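Local coordinates for prolyl oligopeptidase (Novosphingobium capsulatum, PDB 1YR2), which probably hydrolyses oligopeptides on the carboxyl side of proline, and to some extent alanine, as a serine-type prolyl endopeptidase of the S9A family, at residues A86-L89 with K90-E94; E704-A707 with D708-F712; A676-P680 with K681-I685; K100-K103 with A104-Y108. All coordinates share one frame; numbering follows the deposited sequence.

Along the chain the order is contact 1, contact 4, contact 3, contact 2. Contact 1 ends helix 72-89 and contact 4 lies at the far end of the next helix, 95-105; contact 3 leads into edge strand 683-687 of the eight-stranded sheet, and contact 2 lies in helix 699-717, which follows that strand. Contact 2 is the hub: its centre is 9 Å from that of contact 1, 14 Å from contact 4 and 18 Å from contact 3, and it touches all three. Contacts 3 and 4, with centres 32 Å apart, do not meet. The N-terminal helices thus pack against the C-terminal alpha/beta hydrolase elements, although the whole beta-propeller separates them in sequence.

Contact 1. Residues A86-L89 with K90-E94; sequences AAYL and KQLPE
Leu92 folds back on Tyr88 and Leu89 where helix 72-89 gives way to a loop. Along its side chain, Leu92 CB lies 3.6 Å from Leu89 O, and CG keeps close to the same carbonyl oxygen. With that CG anti to the carbonyl carbon of Leu92 (chi1 -63°), the branches part: Leu92 CD1 runs alongside Leu89 CD2 at 3.8 Å, the two leucines pointing the same way, while Leu92 CD2 comes obliquely to the Tyr88 ring, 4.2 Å from Tyr88 CE2. Leu92 reaches them because a type I turn spans Leu89 to Leu92, closed by Leu92 N to Leu89 O at 3.1 Å and 164°. The backbone tightens: Lys90 N still bonds Ala86 O, four residues back, but Gln91 N bonds Tyr88 O, three back. On the exposed flank the Gln91 side chain returns to the helix end, NE2 donating to Ala87 O at 3.2 Å and a bent 139°. On the buried side, Leu89 meets Asp708 and Phe712 of helix 699-717, and Leu92 meets His715. The chemistry is divided: amide donors, one of them a side chain, take up the last helical carbonyls, while the two buried leucines turn inward to the hydrolase domain.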
loop_
_atom_site.group_PDB
_atom_site.type_symbol
_atom_site.label_atom_id
_atom_site.label_comp_id
_atom_site.label_asym_id
_atom_site.label_seq_id
_atom_site.Cartn_x
_atom_site.Cartn_y
_atom_site.Cartn_z
ATOM N N ALA A 86 -17.215 16.927 20.260
ATOM C CA ALA A 86 -16.703 18.080 19.509
ATOM C C ALA A 86 -16.371 19.245 20.455
ATOM O O ALA A 86 -15.344 19.906 20.291
ATOM C CB ALA A 86 -17.680 18.499 18.456
ATOM N N ALA A 87 -17.220 19.450 21.460
ATOM C CA ALA A 87 -17.017 20.433 22.526
ATOM C C ALA A 87 -15.754 20.202 23.336
ATOM O O ALA A 87 -15.095 21.161 23.729
ATOM C CB ALA A 87 -18.245 20.474 23.472
ATOM N N TYR A 88 -15.425 18.934 23.608
ATOM C CA TYR A 88 -14.188 18.609 24.304
ATOM C C TYR A 88 -12.959 18.856 23.399
ATOM O O TYR A 88 -11.983 19.445 23.825
ATOM C CB TYR A 88 -14.204 17.162 24.785
ATOM C CG TYR A 88 -12.953 16.780 25.530
ATOM C CD1 TYR A 88 -12.841 17.014 26.907
ATOM C CD2 TYR A 88 -11.878 16.204 24.874
ATOM C CE1 TYR A 88 -11.680 16.680 27.587
ATOM C CE2 TYR A 88 -10.716 15.900 25.545
ATOM C CZ TYR A 88 -10.613 16.137 26.881
ATOM O OH TYR A 88 -9.443 15.827 27.535
ATOM N N LEU A 89 -13.015 18.358 22.166
ATOM C CA LEU A 89 -11.855 18.374 21.284
ATOM C C LEU A 89 -11.433 19.791 20.892
ATOM O O LEU A 89 -10.237 20.040 20.701
ATOM C CB LEU A 89 -12.080 17.513 20.042
ATOM C CG LEU A 89 -12.216 16.020 20.268
ATOM C CD1 LEU A 89 -12.585 15.269 18.961
ATOM C CD2 LEU A 89 -10.950 15.384 20.946
ATOM N N LYS A 90 -12.416 20.698 20.797
ATOM C CA LYS A 90 -12.206 22.111 20.431
ATOM C C LYS A 90 -11.380 22.829 21.495
ATOM O O LYS A 90 -10.785 23.866 21.216
ATOM C CB LYS A 90 -13.568 22.848 20.253
ATOM C CG LYS A 90 -13.619 23.854 19.054
ATOM C CD LYS A 90 -15.093 24.267 18.632
ATOM C CE LYS A 90 -15.804 23.122 17.833
ATOM N NZ LYS A 90 -17.327 23.038 18.016
ATOM N N GLN A 91 -11.353 22.276 22.703
ATOM C CA GLN A 91 -10.604 22.809 23.842
ATOM C C GLN A 91 -9.105 22.406 23.853
ATOM O O GLN A 91 -8.320 22.954 24.612
ATOM C CB GLN A 91 -11.240 22.279 25.124
ATOM C CG GLN A 91 -11.745 23.255 26.129
ATOM C CD GLN A 91 -12.780 22.622 27.067
ATOM O OE1 GLN A 91 -12.552 22.506 28.278
ATOM N NE2 GLN A 91 -13.903 22.178 26.501
ATOM N N LEU A 92 -8.700 21.417 23.078
ATOM C CA LEU A 92 -7.311 20.954 23.166
ATOM C C LEU A 92 -6.362 21.941 22.489
ATOM O O LEU A 92 -6.489 22.188 21.292
ATOM C CB LEU A 92 -7.158 19.585 22.531
ATOM C CG LEU A 92 -7.967 18.511 23.246
ATOM C CD1 LEU A 92 -7.942 17.253 22.413
ATOM C CD2 LEU A 92 -7.402 18.279 24.642
ATOM N N PRO A 93 -5.407 22.504 23.235
ATOM C CA PRO A 93 -4.540 23.518 22.652
ATOM C C PRO A 93 -3.483 22.941 21.682
ATOM O O PRO A 93 -2.914 23.745 20.968
ATOM C CB PRO A 93 -3.923 24.187 23.880
ATOM C CG PRO A 93 -3.839 23.106 24.876
ATOM C CD PRO A 93 -5.062 22.245 24.644
ATOM N N GLU A 94 -3.266 21.619 21.622
ATOM C CA GLU A 94 -2.279 21.055 20.689
ATOM C C GLU A 94 -2.831 21.016 19.240
ATOM O O GLU A 94 -2.061 20.917 18.293
ATOM C CB GLU A 94 -1.841 19.635 21.117
ATOM C CG GLU A 94 -1.262 19.467 22.524
ATOM C CD GLU A 94 -2.303 19.371 23.642
ATOM O OE1 GLU A 94 -3.534 19.399 23.368
ATOM O OE2 GLU A 94 -1.881 19.335 24.821
#

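Contact 2. Residues E704-A707 with D708-F712; sequences EETA and DVQAF
Thr706 and Gln710 lie side by side, one turn apart on helix 699-717, a C-terminal helix of the alpha/beta hydrolase domain. The alpha-helical repeat is regular, with four successive i to i+4 bonds; Val709 N to Glu705 O, at 2.9 Å and 170°, is nearly straight. The tight side runs from Ala707 to Ala711, all buried. Asp708 has CG anti to its carbonyl carbon (chi1 -82°), which folds the carboxylate back beside the preceding turn, CG 3.4 Å from Glu704 O. Arg95 and Arg686 each form a salt bridge with one of its oxygens, a pairing that would be expected to stabilise the buried negative charge. Val709 CG2 rests 3.3 Å from Glu705 O, and the valine side chain also touches Thr653 of strand 649-654. The earlier turn is looser and partly exposed: the Glu704 side chain leads away from 708-712, and Glu705 adds a CG contact with Val709 CG2 at 4.2 Å. Thr706 straddles the two regions, its OG1 bonded back to Gln702 O and its methyl turned to Gln710, whose NE2 donates to Gly509 O. That methyl, CG2, approaches Gln710 NE2 to 3.8 Å and Gln710 CD to 4.0 Å.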
loop_
_atom_site.group_PDB
_atom_site.type_symbol
_atom_site.label_atom_id
_atom_site.label_comp_id
_atom_site.label_asym_id
_atom_site.label_seq_id
_atom_site.Cartn_x
_atom_site.Cartn_y
_atom_site.Cartn_z
ATOM N N GLU A 704 -9.012 16.911 9.433
ATOM C CA GLU A 704 -9.684 17.325 10.659
ATOM C C GLU A 704 -9.691 16.165 11.643
ATOM O O GLU A 704 -9.462 16.369 12.830
ATOM C CB GLU A 704 -11.123 17.788 10.366
ATOM C CG GLU A 704 -11.212 19.099 9.541
ATOM C CD GLU A 704 -12.624 19.447 9.040
ATOM O OE1 GLU A 704 -13.511 18.548 8.923
ATOM O OE2 GLU A 704 -12.853 20.660 8.746
ATOM N N GLU A 705 -9.977 14.952 11.158
ATOM C CA GLU A 705 -10.032 13.775 12.038
ATOM C C GLU A 705 -8.648 13.493 12.651
ATOM O O GLU A 705 -8.525 13.286 13.844
ATOM C CB GLU A 705 -10.488 12.518 11.292
ATOM C CG GLU A 705 -10.663 11.329 12.243
ATOM C CD GLU A 705 -11.239 10.081 11.560
ATOM O OE1 GLU A 705 -12.172 10.208 10.729
ATOM O OE2 GLU A 705 -10.790 8.962 11.871
ATOM N N THR A 706 -7.623 13.538 11.808
ATOM C CA THR A 706 -6.260 13.285 12.214
ATOM C C THR A 706 -5.814 14.325 13.252
ATOM O O THR A 706 -5.209 13.996 14.248
ATOM C CB THR A 706 -5.346 13.358 11.009
ATOM O OG1 THR A 706 -5.669 12.287 10.099
ATOM C CG2 THR A 706 -3.893 13.117 11.455
ATOM N N ALA A 707 -6.108 15.582 13.002
ATOM C CA ALA A 707 -5.738 16.631 13.938
ATOM C C ALA A 707 -6.406 16.416 15.318
ATOM O O ALA A 707 -5.772 16.597 16.323
ATOM C CB ALA A 707 -6.129 17.994 13.395
ATOM N N ASP A 708 -7.686 16.076 15.323
ATOM C CA ASP A 708 -8.450 15.775 16.548
ATOM C C ASP A 708 -7.833 14.592 17.303
ATOM O O ASP A 708 -7.563 14.649 18.495
ATOM C CB ASP A 708 -9.879 15.380 16.186
ATOM C CG ASP A 708 -10.801 16.582 15.939
ATOM O OD1 ASP A 708 -10.407 17.767 16.190
ATOM O OD2 ASP A 708 -11.972 16.433 15.487
ATOM N N VAL A 709 -7.645 13.508 16.588
ATOM C CA VAL A 709 -7.107 12.300 17.209
ATOM C C VAL A 709 -5.727 12.599 17.738
ATOM O O VAL A 709 -5.415 12.269 18.866
ATOM C CB VAL A 709 -7.099 11.133 16.194
ATOM C CG1 VAL A 709 -6.318 9.918 16.689
ATOM C CG2 VAL A 709 -8.515 10.716 15.839
ATOM N N GLN A 710 -4.855 13.169 16.924
ATOM C CA GLN A 710 -3.512 13.393 17.402
ATOM C C GLN A 710 -3.425 14.420 18.535
ATOM O O GLN A 710 -2.580 14.317 19.410
ATOM C CB GLN A 710 -2.565 13.692 16.252
ATOM C CG GLN A 710 -2.280 12.453 15.419
ATOM C CD GLN A 710 -1.208 12.655 14.362
ATOM O OE1 GLN A 710 -0.511 13.705 14.347
ATOM N NE2 GLN A 710 -1.024 11.651 13.511
ATOM N N ALA A 711 -4.259 15.435 18.512
ATOM C CA ALA A 711 -4.308 16.382 19.632
ATOM C C ALA A 711 -4.707 15.652 20.922
ATOM O O ALA A 711 -4.129 15.911 21.983
ATOM C CB ALA A 711 -5.316 17.476 19.332
ATOM N N PHE A 712 -5.700 14.767 20.830
ATOM C CA PHE A 712 -6.146 13.953 21.989
ATOM C C PHE A 712 -4.990 13.079 22.478
ATOM O O PHE A 712 -4.605 13.098 23.649
ATOM C CB PHE A 712 -7.356 13.129 21.572
ATOM C CG PHE A 712 -8.003 12.346 22.670
ATOM C CD1 PHE A 712 -7.633 11.036 22.904
ATOM C CD2 PHE A 712 -9.057 12.868 23.368
ATOM C CE1 PHE A 712 -8.299 10.307 23.893
ATOM C CE2 PHE A 712 -9.738 12.139 24.358
ATOM C CZ PHE A 712 -9.359 10.881 24.615
#

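Contact 3. Residues A676-P680 with K681-I685; sequences AAIGP and KPHLI
The loop from helix 664-675 to edge strand 683-687 of the hydrolase sheet brings Ile678 against His683. Ile678 CG1 and CD1 both lie 3.5 Å from His683 CE1, CD1 approaching the ring obliquely. The isoleucine CG1 stands between the backbone N and the carbonyl carbon (chi1 52°), a crowded position that directs the ethyl arm toward the imidazole. Two carbonyls frame the same ring. Ile678 O sits at the edge, in plane, whereas Lys681 O lies over the centre of one face, 3.2 Å above it. His683 NE2 has a weak hydrogen bond to Pro648 O. No direct hydrogen bond spans the turn; water does that work instead. One molecule donates to Ile678 O at 2.8 Å and accepts from Lys681 N at 3.0 Å, and a second donates to both Gly679 O (2.9 Å) and Lys681 O (2.6 Å). Gly679 makes the bend with a positive phi of 87°. The exposed Pro680 follows, and Lys681 NZ bonds a glycerol that probably comes from the crystallisation liquor. Backbone hydrogen bonds of Pro682 and Leu684 with Ile650 then dock the chain beside strand 649-654. This is the helix-to-strand connection of an alpha/beta hydrolase, entering the last parallel strand, after which the loop bearing the catalytic histidine usually follows in this fold.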
loop_
_atom_site.group_PDB
_atom_site.type_symbol
_atom_site.label_atom_id
_atom_site.label_comp_id
_atom_site.label_asym_id
_atom_site.label_seq_id
_atom_site.Cartn_x
_atom_site.Cartn_y
_atom_site.Cartn_z
ATOM N N ALA A 676 -19.184 2.175 32.497
ATOM C CA ALA A 676 -18.324 1.479 33.436
ATOM C C ALA A 676 -17.606 2.422 34.382
ATOM O O ALA A 676 -17.419 3.571 34.078
ATOM C CB ALA A 676 -17.291 0.601 32.708
ATOM N N ALA A 677 -17.189 1.879 35.527
ATOM C CA ALA A 677 -16.356 2.589 36.504
ATOM C C ALA A 677 -14.849 2.404 36.215
ATOM O O ALA A 677 -14.195 1.529 36.782
ATOM C CB ALA A 677 -16.711 2.077 37.903
ATOM N N ILE A 678 -14.327 3.205 35.290
ATOM C CA ILE A 678 -12.989 2.986 34.726
ATOM C C ILE A 678 -12.159 4.265 34.771
ATOM O O ILE A 678 -11.300 4.537 33.909
ATOM C CB ILE A 678 -13.062 2.398 33.297
ATOM C CG1 ILE A 678 -13.966 3.229 32.378
ATOM C CG2 ILE A 678 -13.510 0.924 33.390
ATOM C CD1 ILE A 678 -13.906 2.788 30.949
ATOM N N GLY A 679 -12.437 5.063 35.790
ATOM C CA GLY A 679 -11.616 6.204 36.073
ATOM C C GLY A 679 -12.018 7.458 35.319
ATOM O O GLY A 679 -13.008 7.492 34.576
ATOM N N PRO A 680 -11.259 8.503 35.574
ATOM C CA PRO A 680 -11.648 9.866 35.188
ATOM C C PRO A 680 -11.241 10.338 33.789
ATOM O O PRO A 680 -11.683 11.417 33.406
ATOM C CB PRO A 680 -10.952 10.711 36.256
ATOM C CG PRO A 680 -9.638 9.936 36.489
ATOM C CD PRO A 680 -10.028 8.497 36.399
ATOM N N LYS A 681 -10.453 9.564 33.037
ATOM C CA LYS A 681 -9.991 9.990 31.717
ATOM C C LYS A 681 -11.166 9.954 30.727
ATOM O O LYS A 681 -12.085 9.156 30.878
ATOM C CB LYS A 681 -8.777 9.140 31.249
ATOM C CG LYS A 681 -7.479 9.491 32.070
ATOM C CD LYS A 681 -6.276 8.677 31.624
ATOM C CE LYS A 681 -4.954 9.033 32.345
ATOM N NZ LYS A 681 -3.867 8.329 31.528
ATOM N N PRO A 682 -11.174 10.842 29.746
ATOM C CA PRO A 682 -12.287 10.908 28.772
ATOM C C PRO A 682 -12.394 9.623 27.931
ATOM O O PRO A 682 -11.365 9.174 27.421
ATOM C CB PRO A 682 -11.873 12.025 27.832
ATOM C CG PRO A 682 -10.726 12.708 28.449
ATOM C CD PRO A 682 -10.101 11.798 29.443
ATOM N N HIS A 683 -13.601 9.083 27.778
ATOM C CA HIS A 683 -13.878 7.925 26.953
ATOM C C HIS A 683 -14.968 8.363 25.981
ATOM O O HIS A 683 -16.161 8.438 26.331
ATOM C CB HIS A 683 -14.315 6.798 27.877
ATOM C CG HIS A 683 -13.257 6.432 28.880
ATOM N ND1 HIS A 683 -13.524 6.147 30.202
ATOM C CD2 HIS A 683 -11.907 6.392 28.749
ATOM C CE1 HIS A 683 -12.383 5.886 30.824
ATOM N NE2 HIS A 683 -11.386 6.027 29.968
ATOM N N LEU A 684 -14.523 8.751 24.779
ATOM C CA LEU A 684 -15.306 9.571 23.887
ATOM C C LEU A 684 -15.439 8.923 22.543
ATOM O O LEU A 684 -14.620 8.105 22.187
ATOM C CB LEU A 684 -14.615 10.929 23.613
ATOM C CG LEU A 684 -14.321 11.798 24.839
ATOM C CD1 LEU A 684 -13.597 13.103 24.403
ATOM C CD2 LEU A 684 -15.565 12.108 25.593
ATOM N N ILE A 685 -16.482 9.310 21.801
ATOM C CA ILE A 685 -16.616 8.834 20.433
ATOM C C ILE A 685 -16.747 10.027 19.500
ATOM O O ILE A 685 -17.614 10.864 19.692
ATOM C CB ILE A 685 -17.787 7.793 20.261
ATOM C CG1 ILE A 685 -17.799 7.248 18.834
ATOM C CG2 ILE A 685 -19.152 8.448 20.598
ATOM C CD1 ILE A 685 -18.825 6.184 18.576
HETATM O O HOH W 1 -9.658 6.672 33.345
HETATM O O HOH W 2 -14.154 8.918 32.379
#

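Contact 4. Residues K100-K103 with A104-Y108; sequences KRMK and ALIDY
Ala104 N bonds Lys100 O at 3.2 Å, an alpha-helical link, but one residue on the main bond is Leu105 N to Met102 O at 3.0 Å, three residues back; Leu105 N holds Arg101 O weakly, so the helix is tightening as it runs out. A water donates to Lys103 O and accepts from Asp107 N, bridging a step the backbone does not close. Among the side chains, Arg101 bends forward along the helix to Leu105: a turn at chi2 (70°) makes the two side chains cross at about a right angle, guanidinium against leucine. Leu105 CD2 lies over one face, 3.4 Å from Arg101 NH2, and Ala104 CB approaches the edge, 3.7 Å from Arg101 NH1. Asp515, in a salt bridge to Arg101 NE, and Thr453, bonded to Arg101 NH2, help fix the plane's orientation. On another flank Met102 CE meets Ile106 CD1 at 4.2 Å, while Ile106 CG1 stands 3.4 Å from Met102 O. Leu105 packs on helix 508-514, and Met102 reaches Thr706 of helix 699-717. Helix 95-105 packs with the hydrolase domain, yet its exit leads toward propeller strand 110-117, with Tyr108 touching Leu452, consistent with the two-stranded interdomain connection of prolyl oligopeptidases.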
loop_
_atom_site.group_PDB
_atom_site.type_symbol
_atom_site.label_atom_id
_atom_site.label_comp_id
_atom_site.label_asym_id
_atom_site.label_seq_id
_atom_site.Cartn_x
_atom_site.Cartn_y
_atom_site.Cartn_z
ATOM N N LYS A 100 -2.201 22.414 11.249
ATOM C CA LYS A 100 -1.387 23.234 10.363
ATOM C C LYS A 100 -0.253 22.382 9.747
ATOM O O LYS A 100 0.031 22.527 8.559
ATOM C CB LYS A 100 -0.796 24.398 11.132
ATOM C CG LYS A 100 0.066 25.360 10.333
ATOM C CD LYS A 100 0.609 26.470 11.250
ATOM C CE LYS A 100 1.921 27.063 10.712
ATOM N NZ LYS A 100 1.676 28.090 9.675
ATOM N N ARG A 101 0.412 21.568 10.557
ATOM C CA ARG A 101 1.468 20.716 10.033
ATOM C C ARG A 101 0.903 19.761 8.978
ATOM O O ARG A 101 1.488 19.626 7.888
ATOM C CB ARG A 101 2.168 19.921 11.130
ATOM C CG ARG A 101 3.445 19.241 10.660
ATOM C CD ARG A 101 4.532 20.238 10.380
ATOM N NE ARG A 101 5.601 19.726 9.550
ATOM C CZ ARG A 101 5.655 19.836 8.214
ATOM N NH1 ARG A 101 4.617 20.291 7.488
ATOM N NH2 ARG A 101 6.708 19.367 7.589
ATOM N N MET A 102 -0.213 19.103 9.283
ATOM C CA MET A 102 -0.755 18.092 8.387
ATOM C C MET A 102 -1.202 18.703 7.061
ATOM O O MET A 102 -0.873 18.171 6.024
ATOM C CB MET A 102 -1.913 17.326 8.966
ATOM C CG MET A 102 -2.294 16.169 8.032
ATOM S SD MET A 102 -3.216 14.993 8.846
ATOM C CE MET A 102 -3.549 13.757 7.380
ATOM N N LYS A 103 -1.910 19.824 7.115
ATOM C CA LYS A 103 -2.320 20.513 5.908
ATOM C C LYS A 103 -1.075 20.764 5.019
ATOM O O LYS A 103 -1.126 20.601 3.818
ATOM C CB LYS A 103 -2.992 21.845 6.253
ATOM C CG LYS A 103 -4.467 21.759 6.695
ATOM C CD LYS A 103 -5.137 23.179 6.758
ATOM C CE LYS A 103 -6.516 23.134 7.433
ATOM N NZ LYS A 103 -6.917 24.468 8.042
ATOM N N ALA A 104 0.035 21.168 5.609
ATOM C CA ALA A 104 1.192 21.565 4.824
ATOM C C ALA A 104 1.907 20.349 4.181
ATOM O O ALA A 104 2.626 20.530 3.202
ATOM C CB ALA A 104 2.147 22.345 5.657
ATOM N N LEU A 105 1.632 19.152 4.705
ATOM C CA LEU A 105 2.254 17.886 4.255
ATOM C C LEU A 105 1.534 17.175 3.105
ATOM O O LEU A 105 2.114 16.254 2.496
ATOM C CB LEU A 105 2.327 16.902 5.420
ATOM C CG LEU A 105 3.324 17.198 6.530
ATOM C CD1 LEU A 105 3.147 16.256 7.678
ATOM C CD2 LEU A 105 4.702 17.058 6.013
ATOM N N ILE A 106 0.291 17.561 2.800
ATOM C CA ILE A 106 -0.562 16.803 1.824
ATOM C C ILE A 106 -0.203 16.913 0.343
ATOM O O ILE A 106 -0.186 15.914 -0.368
ATOM C CB ILE A 106 -2.076 17.233 1.946
ATOM C CG1 ILE A 106 -2.618 16.938 3.329
ATOM C CG2 ILE A 106 -2.950 16.487 0.873
ATOM C CD1 ILE A 106 -2.274 15.519 3.799
ATOM N N ASP A 107 0.022 18.126 -0.133
ATOM C CA ASP A 107 0.136 18.405 -1.549
ATOM C C ASP A 107 1.603 18.682 -1.829
ATOM O O ASP A 107 2.225 19.604 -1.240
ATOM C CB ASP A 107 -0.760 19.588 -1.988
ATOM C CG ASP A 107 -2.251 19.331 -1.692
ATOM O OD1 ASP A 107 -2.788 18.278 -2.120
ATOM O OD2 ASP A 107 -2.970 20.101 -0.989
ATOM N N TYR A 108 2.178 17.849 -2.688
ATOM C CA TYR A 108 3.535 18.072 -3.133
ATOM C C TYR A 108 3.689 17.451 -4.525
ATOM O O TYR A 108 2.926 16.563 -4.903
ATOM C CB TYR A 108 4.525 17.440 -2.142
ATOM C CG TYR A 108 4.154 16.044 -1.718
ATOM C CD1 TYR A 108 4.572 14.932 -2.457
ATOM C CD2 TYR A 108 3.339 15.817 -0.610
ATOM C CE1 TYR A 108 4.189 13.638 -2.103
ATOM C CE2 TYR A 108 2.984 14.500 -0.232
ATOM C CZ TYR A 108 3.392 13.438 -0.979
ATOM O OH TYR A 108 3.031 12.144 -0.619
HETATM O O HOH W 3 -0.003 20.733 1.456
#